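Local coordinates for putative polyphosphate kinase 2 (Pseudomonas aeruginosa PAO1, PDB 3CZP), which transfers phosphate from inorganic polyphosphate to AMP to make ADP, works less efficiently on GMP, and uses magnesium as cofactor, at residues A[288-293]-A[488-493]; A[277-282]-A[482-487]; A[459-462]-A[466-469]. All blocks are in the same frame, centred on the assembly; numbering follows the deposited sequence.

Contact 1 (A[288-293]-A[488-493]); sequences AGLIRD and DAIEAA
I490 and E491 of helix 475-496 meet L290 and I291 at the C-terminal end of helix 273-292, a case of two helices pairing on one side of the parallel alpha/beta core in the second of two fused PPK2 domains, which belong to the P-loop NTPase clan. The short segments run in the same general direction, their axes 10.3 Å apart at closest approach and crossing at 33°. At the start of 488-493, D488 OD1 forms a salt bridge with R286, a turn before L290. The side chain of A489 rests on I405 and V407 of strand 404-412, so this helix has one flank on the sheet and another on its helical partner. I490 comes next and works with both of its branches. Its CG2, anti to the backbone N, lies 3.9 Å from CB of L290, where the two side chains pass at a slant. The longer branch carries CD1 out to CD1 of I291, 4.1 Å away; although the CB of I291 is directed away from this helix, its delta methyl swings back to make the touch. I490 also packs on I405, which places it between the helix pair and the sheet. One residue on, E491 contributes mainly methylene to the interface, for its OE2 shares R286 with D488. No hydrogen bond joins the two segments; the paired carboxylate lies at the margin of a largely apolar contact. The extended E491 side chain runs roughly at right angles to L290, whose forked end meets the stem of the acid: E491 CG stands 3.5 Å from L290 CD2 and 3.9 Å from L290 CD1.

Contact 2 (A[277-282]-A[482-487]); sequences KEQLAA and VLRTIN
Q279 reaches R484 and L280 reaches L483, two neighbouring pairs that show how a helix-helix seam in an alpha/beta domain can be polar along one margin and apolar beside it. Q279 has its CB directed at helix 475-496 and an extended chain beyond CG, which carries the amide across to the guanidinium of R484. NH1 of R484 donates to OE1 of Q279 over 3.0 Å, with a bent N-H...O angle of 146°. The acceptor lies at the guanidinium edge, nearly in its plane, whereas the donor sits well above the amide carbonyl plane, and the amide and guanidinium planes are 54° apart. A water closes a second route: it donates to Q279 OE1 at 3.0 Å and weakly accepts from R484 NH2 at 3.4 Å. The amide oxygen therefore takes two donors. On the next residue the chemistry changes. The CB of L280 is directed away from helix 475-496, yet CG stands anti to its own backbone N (chi1 -176°) and the side chain curls round to bring CD1 within 3.7 Å of L483 CD1, the two leucines meeting by these methyls. L483 also leans on E283 and Q284 of helix 273-292, while L280 touches R319 of helix 313-321. E283 accepts a hydrogen bond from N487 and makes a long, weak ion pair with R484 NE. Since Q279 is neutral, its oxygen offers the arginine dipole rather than charge; the distant E283 carboxylate probably offsets only part of the cation's charge, and the water adds a weak contact at NH2.

Contact 3 (A[459-462]-A[466-469]); sequences RTST and PWTL
T460, the last residue of helix 446-460, and S461 just after it each accept a hydrogen bond from W467 as the chain turns into strand 467-471, an edge strand within this chain of the second five-stranded parallel sheet: a compact helix-to-strand connection in the P-loop-type fold. The indole NE1 of W467 donates to T460 OG1 over 3.0 Å at an N-H...O angle of 152°, and that oxygen lies at the ring edge close to the indole plane. T460 OG1 has a second partner, the backbone O of M456 a turn earlier, to which it must give its own proton because a carbonyl can only accept. The buried hydroxyl is thereby used in both directions, and the bond to the tryptophan helps to set the rotation of the ring, together with the edge-to-face contact to Y368. The backbone O of T460 is met by NZ of K408. One residue further on, S461 OG stands anti to its backbone N (chi1 -169°) and accepts from the backbone N of W467 at 2.8 Å, with an angle of 159°. A single tryptophan thus spends its main-chain and side-chain N-H groups on consecutive hydroxyls. An acetate ion, probably from the crystallisation liquor, lies about 3 Å from the S461 side chain at nearest atoms. T462 bonds within the turn, its OG1 accepting from A465 N. Its carbonyl faces a proline instead, and P466 N, 3.1 Å from T462 O, has no hydrogen to give; the ring carbon CD of P466 comes to 3.5 Å from the same oxygen.

In the fold
After the first PPK2 region (13-236) the chain reaches helix 273-292, which supplies first 277-282 and then 288-293 before strand 300-307 begins the second sheet. Much later the end of helix 446-460 passes through a short turn into strand 467-471, and contact 3 closes that loop locally. Helix 475-496 follows, and returns to helix 273-292 through contact 2 and then contact 1. These two long loops cross, because both helices run the same way, and each encloses contact 3. Their segments touch where L290 CD1 lies 3.7 Å from N487 O. Contact 2 also meets contact 3, T485 CG2 lying 3.6 Å from T468 OG1, so the helix pair is joined to the sheet edge.

Contact 1 (A[288-293]-A[488-493])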
loop_
_atom_site.group_PDB
_atom_site.type_symbol
_atom_site.label_atom_id
_atom_site.label_comp_id
_atom_site.label_asym_id
_atom_site.label_seq_id
_atom_site.Cartn_x
_atom_site.Cartn_y
_atom_site.Cartn_z
ATOM N N ALA A 288 -29.997 5.605 -0.503
ATOM C CA ALA A 288 -29.552 6.058 0.804
ATOM C C ALA A 288 -30.087 5.107 1.892
ATOM O O ALA A 288 -29.392 4.767 2.860
ATOM C CB ALA A 288 -30.037 7.461 1.044
ATOM N N GLY A 289 -31.327 4.663 1.736
ATOM C CA GLY A 289 -31.943 3.849 2.780
ATOM C C GLY A 289 -31.375 2.453 2.794
ATOM O O GLY A 289 -31.202 1.855 3.850
ATOM N N LEU A 290 -31.057 1.923 1.613
ATOM C CA LEU A 290 -30.512 0.556 1.488
ATOM C C LEU A 290 -29.126 0.449 2.066
ATOM O O LEU A 290 -28.778 -0.597 2.617
ATOM C CB LEU A 290 -30.506 0.093 0.034
ATOM C CG LEU A 290 -31.887 -0.264 -0.546
ATOM C CD1 LEU A 290 -31.829 -0.269 -2.058
ATOM C CD2 LEU A 290 -32.361 -1.604 -0.025
ATOM N N ILE A 291 -28.328 1.514 1.885
ATOM C CA ILE A 291 -26.961 1.611 2.412
ATOM C C ILE A 291 -26.945 1.726 3.938
ATOM O O ILE A 291 -26.045 1.193 4.596
ATOM C CB ILE A 291 -26.202 2.799 1.796
ATOM C CG1 ILE A 291 -25.955 2.563 0.316
ATOM C CG2 ILE A 291 -24.884 3.022 2.491
ATOM C CD1 ILE A 291 -25.095 1.471 0.035
ATOM N N ARG A 292 -27.978 2.361 4.487
ATOM C CA ARG A 292 -28.086 2.664 5.909
ATOM C C ARG A 292 -28.707 1.457 6.616
ATOM O O ARG A 292 -28.556 1.292 7.808
ATOM C CB ARG A 292 -28.894 3.973 6.067
ATOM C CG ARG A 292 -29.453 4.328 7.461
ATOM C CD ARG A 292 -30.622 5.380 7.400
ATOM N NE ARG A 292 -30.252 6.550 6.569
ATOM C CZ ARG A 292 -30.916 7.026 5.499
ATOM N NH1 ARG A 292 -32.066 6.487 5.093
ATOM N NH2 ARG A 292 -30.423 8.081 4.836
ATOM N N ASP A 293 -29.366 0.585 5.868
ATOM C CA ASP A 293 -30.027 -0.604 6.433
ATOM C C ASP A 293 -28.951 -1.429 7.152
ATOM O O ASP A 293 -27.840 -1.580 6.639
ATOM C CB ASP A 293 -30.692 -1.398 5.289
ATOM C CG ASP A 293 -31.642 -2.486 5.763
ATOM O OD1 ASP A 293 -31.203 -3.491 6.397
ATOM O OD2 ASP A 293 -32.846 -2.353 5.471
ATOM N N ASP A 488 -31.847 -2.363 -7.086
ATOM C CA ASP A 488 -32.374 -3.748 -7.303
ATOM C C ASP A 488 -31.337 -4.799 -6.816
ATOM O O ASP A 488 -31.702 -5.811 -6.218
ATOM C CB ASP A 488 -32.668 -4.044 -8.789
ATOM C CG ASP A 488 -33.847 -3.289 -9.333
ATOM O OD1 ASP A 488 -34.626 -2.701 -8.545
ATOM O OD2 ASP A 488 -33.996 -3.302 -10.587
ATOM N N ALA A 489 -30.052 -4.562 -7.106
ATOM C CA ALA A 489 -28.982 -5.505 -6.727
ATOM C C ALA A 489 -28.789 -5.638 -5.198
ATOM O O ALA A 489 -28.621 -6.734 -4.683
ATOM C CB ALA A 489 -27.645 -5.167 -7.437
ATOM N N ILE A 490 -28.819 -4.527 -4.477
ATOM C CA ILE A 490 -28.761 -4.547 -2.990
ATOM C C ILE A 490 -30.000 -5.234 -2.395
ATOM O O ILE A 490 -29.877 -6.107 -1.551
ATOM C CB ILE A 490 -28.638 -3.131 -2.386
ATOM C CG1 ILE A 490 -27.356 -2.416 -2.860
ATOM C CG2 ILE A 490 -28.647 -3.199 -0.868
ATOM C CD1 ILE A 490 -27.303 -0.884 -2.529
ATOM N N GLU A 491 -31.207 -4.857 -2.820
ATOM C CA GLU A 491 -32.394 -5.556 -2.333
ATOM C C GLU A 491 -32.325 -7.077 -2.564
ATOM O O GLU A 491 -32.710 -7.858 -1.694
ATOM C CB GLU A 491 -33.655 -4.962 -2.974
ATOM C CG GLU A 491 -33.913 -3.491 -2.541
ATOM C CD GLU A 491 -35.261 -2.959 -3.018
ATOM O OE1 GLU A 491 -36.027 -3.754 -3.628
ATOM O OE2 GLU A 491 -35.540 -1.754 -2.774
ATOM N N ALA A 492 -31.846 -7.475 -3.750
ATOM C CA ALA A 492 -31.729 -8.866 -4.109
ATOM C C ALA A 492 -30.836 -9.646 -3.160
ATOM O O ALA A 492 -31.188 -10.780 -2.744
ATOM C CB ALA A 492 -31.208 -9.012 -5.532
ATOM N N ALA A 493 -29.664 -9.065 -2.892
ATOM C CA ALA A 493 -28.711 -9.541 -1.919
ATOM C C ALA A 493 -29.365 -9.747 -0.556
ATOM O O ALA A 493 -29.187 -10.791 0.068
ATOM C CB ALA A 493 -27.573 -8.547 -1.784
#

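Contact 2 (A[277-282]-A[482-487])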
loop_
_atom_site.group_PDB
_atom_site.type_symbol
_atom_site.label_atom_id
_atom_site.label_comp_id
_atom_site.label_asym_id
_atom_site.label_seq_id
_atom_site.Cartn_x
_atom_site.Cartn_y
_atom_site.Cartn_z
ATOM N N LYS A 277 -37.127 13.913 -12.634
ATOM C CA LYS A 277 -36.767 14.503 -11.341
ATOM C C LYS A 277 -37.388 13.725 -10.185
ATOM O O LYS A 277 -36.761 13.590 -9.137
ATOM C CB LYS A 277 -37.076 16.001 -11.308
ATOM C CG LYS A 277 -36.456 16.707 -12.512
ATOM C CD LYS A 277 -35.946 18.121 -12.259
ATOM C CE LYS A 277 -35.692 18.864 -13.624
ATOM N NZ LYS A 277 -34.874 18.023 -14.611
ATOM N N GLU A 278 -38.592 13.191 -10.404
ATOM C CA GLU A 278 -39.311 12.400 -9.410
ATOM C C GLU A 278 -38.607 11.069 -9.221
ATOM O O GLU A 278 -38.296 10.674 -8.101
ATOM C CB GLU A 278 -40.773 12.151 -9.839
ATOM C CG GLU A 278 -41.638 13.432 -9.980
ATOM C CD GLU A 278 -43.151 13.156 -10.180
ATOM O OE1 GLU A 278 -43.628 12.101 -9.699
ATOM O OE2 GLU A 278 -43.867 13.997 -10.789
ATOM N N GLN A 279 -38.348 10.400 -10.346
ATOM C CA GLN A 279 -37.708 9.090 -10.347
ATOM C C GLN A 279 -36.291 9.196 -9.815
ATOM O O GLN A 279 -35.903 8.384 -8.992
ATOM C CB GLN A 279 -37.707 8.467 -11.751
ATOM C CG GLN A 279 -39.070 7.963 -12.231
ATOM C CD GLN A 279 -39.001 7.333 -13.615
ATOM O OE1 GLN A 279 -38.043 6.637 -13.960
ATOM N NE2 GLN A 279 -40.019 7.590 -14.420
ATOM N N LEU A 280 -35.524 10.191 -10.262
ATOM C CA LEU A 280 -34.169 10.404 -9.733
ATOM C C LEU A 280 -34.227 10.559 -8.205
ATOM O O LEU A 280 -33.491 9.909 -7.487
ATOM C CB LEU A 280 -33.514 11.627 -10.376
ATOM C CG LEU A 280 -32.063 11.937 -10.003
ATOM C CD1 LEU A 280 -31.173 10.954 -10.688
ATOM C CD2 LEU A 280 -31.646 13.419 -10.354
ATOM N N ALA A 281 -35.123 11.414 -7.728
ATOM C CA ALA A 281 -35.340 11.632 -6.284
ATOM C C ALA A 281 -35.737 10.345 -5.533
ATOM O O ALA A 281 -35.242 10.075 -4.441
ATOM C CB ALA A 281 -36.420 12.741 -6.071
ATOM N N ALA A 282 -36.650 9.575 -6.114
ATOM C CA ALA A 282 -37.087 8.321 -5.489
ATOM C C ALA A 282 -35.917 7.343 -5.377
ATOM O O ALA A 282 -35.687 6.733 -4.322
ATOM C CB ALA A 282 -38.257 7.684 -6.278
ATOM N N VAL A 482 -29.183 3.440 -13.877
ATOM C CA VAL A 482 -27.985 3.118 -13.097
ATOM C C VAL A 482 -28.355 3.009 -11.621
ATOM O O VAL A 482 -28.050 2.008 -10.951
ATOM C CB VAL A 482 -26.847 4.195 -13.319
ATOM C CG1 VAL A 482 -25.817 4.105 -12.229
ATOM C CG2 VAL A 482 -26.172 4.027 -14.715
ATOM N N LEU A 483 -29.042 4.031 -11.123
ATOM C CA LEU A 483 -29.448 4.039 -9.725
ATOM C C LEU A 483 -30.394 2.852 -9.464
ATOM O O LEU A 483 -30.174 2.085 -8.537
ATOM C CB LEU A 483 -30.119 5.358 -9.347
ATOM C CG LEU A 483 -29.219 6.509 -8.862
ATOM C CD1 LEU A 483 -29.886 7.814 -9.216
ATOM C CD2 LEU A 483 -28.961 6.434 -7.366
ATOM N N ARG A 484 -31.401 2.670 -10.310
ATOM C CA ARG A 484 -32.374 1.590 -10.066
ATOM C C ARG A 484 -31.720 0.199 -10.010
ATOM O O ARG A 484 -32.104 -0.632 -9.204
ATOM C CB ARG A 484 -33.419 1.577 -11.118
ATOM C CG ARG A 484 -34.621 0.717 -10.793
ATOM C CD ARG A 484 -35.645 0.840 -11.897
ATOM N NE ARG A 484 -36.429 2.068 -11.867
ATOM C CZ ARG A 484 -36.472 2.998 -12.835
ATOM N NH1 ARG A 484 -37.273 4.044 -12.699
ATOM N NH2 ARG A 484 -35.683 2.922 -13.914
ATOM N N THR A 485 -30.744 -0.028 -10.886
ATOM C CA THR A 485 -30.016 -1.281 -10.924
ATOM C C THR A 485 -29.220 -1.545 -9.657
ATOM O O THR A 485 -29.231 -2.672 -9.106
ATOM C CB THR A 485 -29.045 -1.352 -12.103
ATOM O OG1 THR A 485 -29.741 -1.146 -13.338
ATOM C CG2 THR A 485 -28.341 -2.737 -12.122
ATOM N N ILE A 486 -28.468 -0.552 -9.229
ATOM C CA ILE A 486 -27.772 -0.643 -7.963
ATOM C C ILE A 486 -28.744 -1.059 -6.862
ATOM O O ILE A 486 -28.510 -2.037 -6.185
ATOM C CB ILE A 486 -27.028 0.662 -7.617
ATOM C CG1 ILE A 486 -25.850 0.856 -8.595
ATOM C CG2 ILE A 486 -26.458 0.652 -6.204
ATOM C CD1 ILE A 486 -25.259 2.224 -8.475
ATOM N N ASN A 487 -29.841 -0.321 -6.724
ATOM C CA ASN A 487 -30.855 -0.575 -5.730
ATOM C C ASN A 487 -31.478 -1.959 -5.858
ATOM O O ASN A 487 -31.659 -2.638 -4.845
ATOM C CB ASN A 487 -31.985 0.484 -5.834
ATOM C CG ASN A 487 -31.526 1.916 -5.431
ATOM O OD1 ASN A 487 -30.540 2.083 -4.718
ATOM N ND2 ASN A 487 -32.274 2.939 -5.874
HETATM O O HOH W 1 -37.195 4.931 -16.235
#

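Contact 3 (A[459-462]-A[466-469])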
loop_
_atom_site.group_PDB
_atom_site.type_symbol
_atom_site.label_atom_id
_atom_site.label_comp_id
_atom_site.label_asym_id
_atom_site.label_seq_id
_atom_site.Cartn_x
_atom_site.Cartn_y
_atom_site.Cartn_z
ATOM N N ARG A 459 -19.015 -13.467 -22.447
ATOM C CA ARG A 459 -18.110 -14.324 -21.691
ATOM C C ARG A 459 -18.107 -14.007 -20.180
ATOM O O ARG A 459 -17.687 -14.831 -19.369
ATOM C CB ARG A 459 -16.692 -14.217 -22.263
ATOM C CG ARG A 459 -16.593 -14.210 -23.799
ATOM C CD ARG A 459 -15.955 -15.437 -24.418
ATOM N NE ARG A 459 -14.931 -15.025 -25.386
ATOM C CZ ARG A 459 -15.120 -14.786 -26.682
ATOM N NH1 ARG A 459 -16.313 -14.947 -27.253
ATOM N NH2 ARG A 459 -14.087 -14.387 -27.417
ATOM N N THR A 460 -18.548 -12.806 -19.788
ATOM C CA THR A 460 -18.456 -12.377 -18.361
ATOM C C THR A 460 -19.777 -11.849 -17.798
ATOM O O THR A 460 -19.821 -11.354 -16.689
ATOM C CB THR A 460 -17.333 -11.273 -18.112
ATOM O OG1 THR A 460 -17.650 -10.080 -18.858
ATOM C CG2 THR A 460 -15.906 -11.742 -18.547
ATOM N N SER A 461 -20.856 -11.934 -18.549
ATOM C CA SER A 461 -22.169 -11.624 -17.936
ATOM C C SER A 461 -22.705 -12.893 -17.321
ATOM O O SER A 461 -23.283 -13.703 -18.012
ATOM C CB SER A 461 -23.156 -11.079 -18.928
ATOM O OG SER A 461 -24.264 -10.586 -18.203
ATOM N N THR A 462 -22.431 -13.089 -16.031
ATOM C CA THR A 462 -22.652 -14.353 -15.361
ATOM C C THR A 462 -23.867 -14.204 -14.461
ATOM O O THR A 462 -24.306 -13.103 -14.244
ATOM C CB THR A 462 -21.421 -14.762 -14.506
ATOM O OG1 THR A 462 -21.115 -13.747 -13.541
ATOM C CG2 THR A 462 -20.199 -14.994 -15.365
ATOM N N PRO A 466 -24.068 -10.150 -13.498
ATOM C CA PRO A 466 -24.520 -9.782 -14.838
ATOM C C PRO A 466 -24.060 -8.400 -15.304
ATOM O O PRO A 466 -23.908 -7.466 -14.515
ATOM C CB PRO A 466 -26.052 -9.853 -14.745
ATOM C CG PRO A 466 -26.391 -9.877 -13.299
ATOM C CD PRO A 466 -25.162 -10.182 -12.507
ATOM N N TRP A 467 -23.817 -8.278 -16.607
ATOM C CA TRP A 467 -23.674 -6.971 -17.222
ATOM C C TRP A 467 -25.028 -6.273 -17.452
ATOM O O TRP A 467 -25.946 -6.897 -17.923
ATOM C CB TRP A 467 -22.987 -7.115 -18.561
ATOM C CG TRP A 467 -21.530 -7.080 -18.430
ATOM C CD1 TRP A 467 -20.712 -8.133 -18.428
ATOM C CD2 TRP A 467 -20.712 -5.912 -18.279
ATOM N NE1 TRP A 467 -19.433 -7.733 -18.296
ATOM C CE2 TRP A 467 -19.384 -6.368 -18.182
ATOM C CE3 TRP A 467 -20.973 -4.529 -18.224
ATOM C CZ2 TRP A 467 -18.296 -5.506 -18.017
ATOM C CZ3 TRP A 467 -19.907 -3.660 -18.043
ATOM C CH2 TRP A 467 -18.568 -4.142 -17.967
ATOM N N THR A 468 -25.098 -4.967 -17.164
ATOM C CA THR A 468 -26.265 -4.135 -17.464
ATOM C C THR A 468 -25.882 -3.197 -18.544
ATOM O O THR A 468 -24.981 -2.411 -18.369
ATOM C CB THR A 468 -26.707 -3.281 -16.248
ATOM O OG1 THR A 468 -26.841 -4.139 -15.121
ATOM C CG2 THR A 468 -28.066 -2.499 -16.520
ATOM N N LEU A 469 -26.557 -3.329 -19.678
ATOM C CA LEU A 469 -26.364 -2.442 -20.779
ATOM C C LEU A 469 -27.301 -1.233 -20.570
ATOM O O LEU A 469 -28.526 -1.385 -20.510
ATOM C CB LEU A 469 -26.621 -3.184 -22.126
ATOM C CG LEU A 469 -25.890 -4.526 -22.321
ATOM C CD1 LEU A 469 -26.419 -5.313 -23.520
ATOM C CD2 LEU A 469 -24.339 -4.382 -22.376
#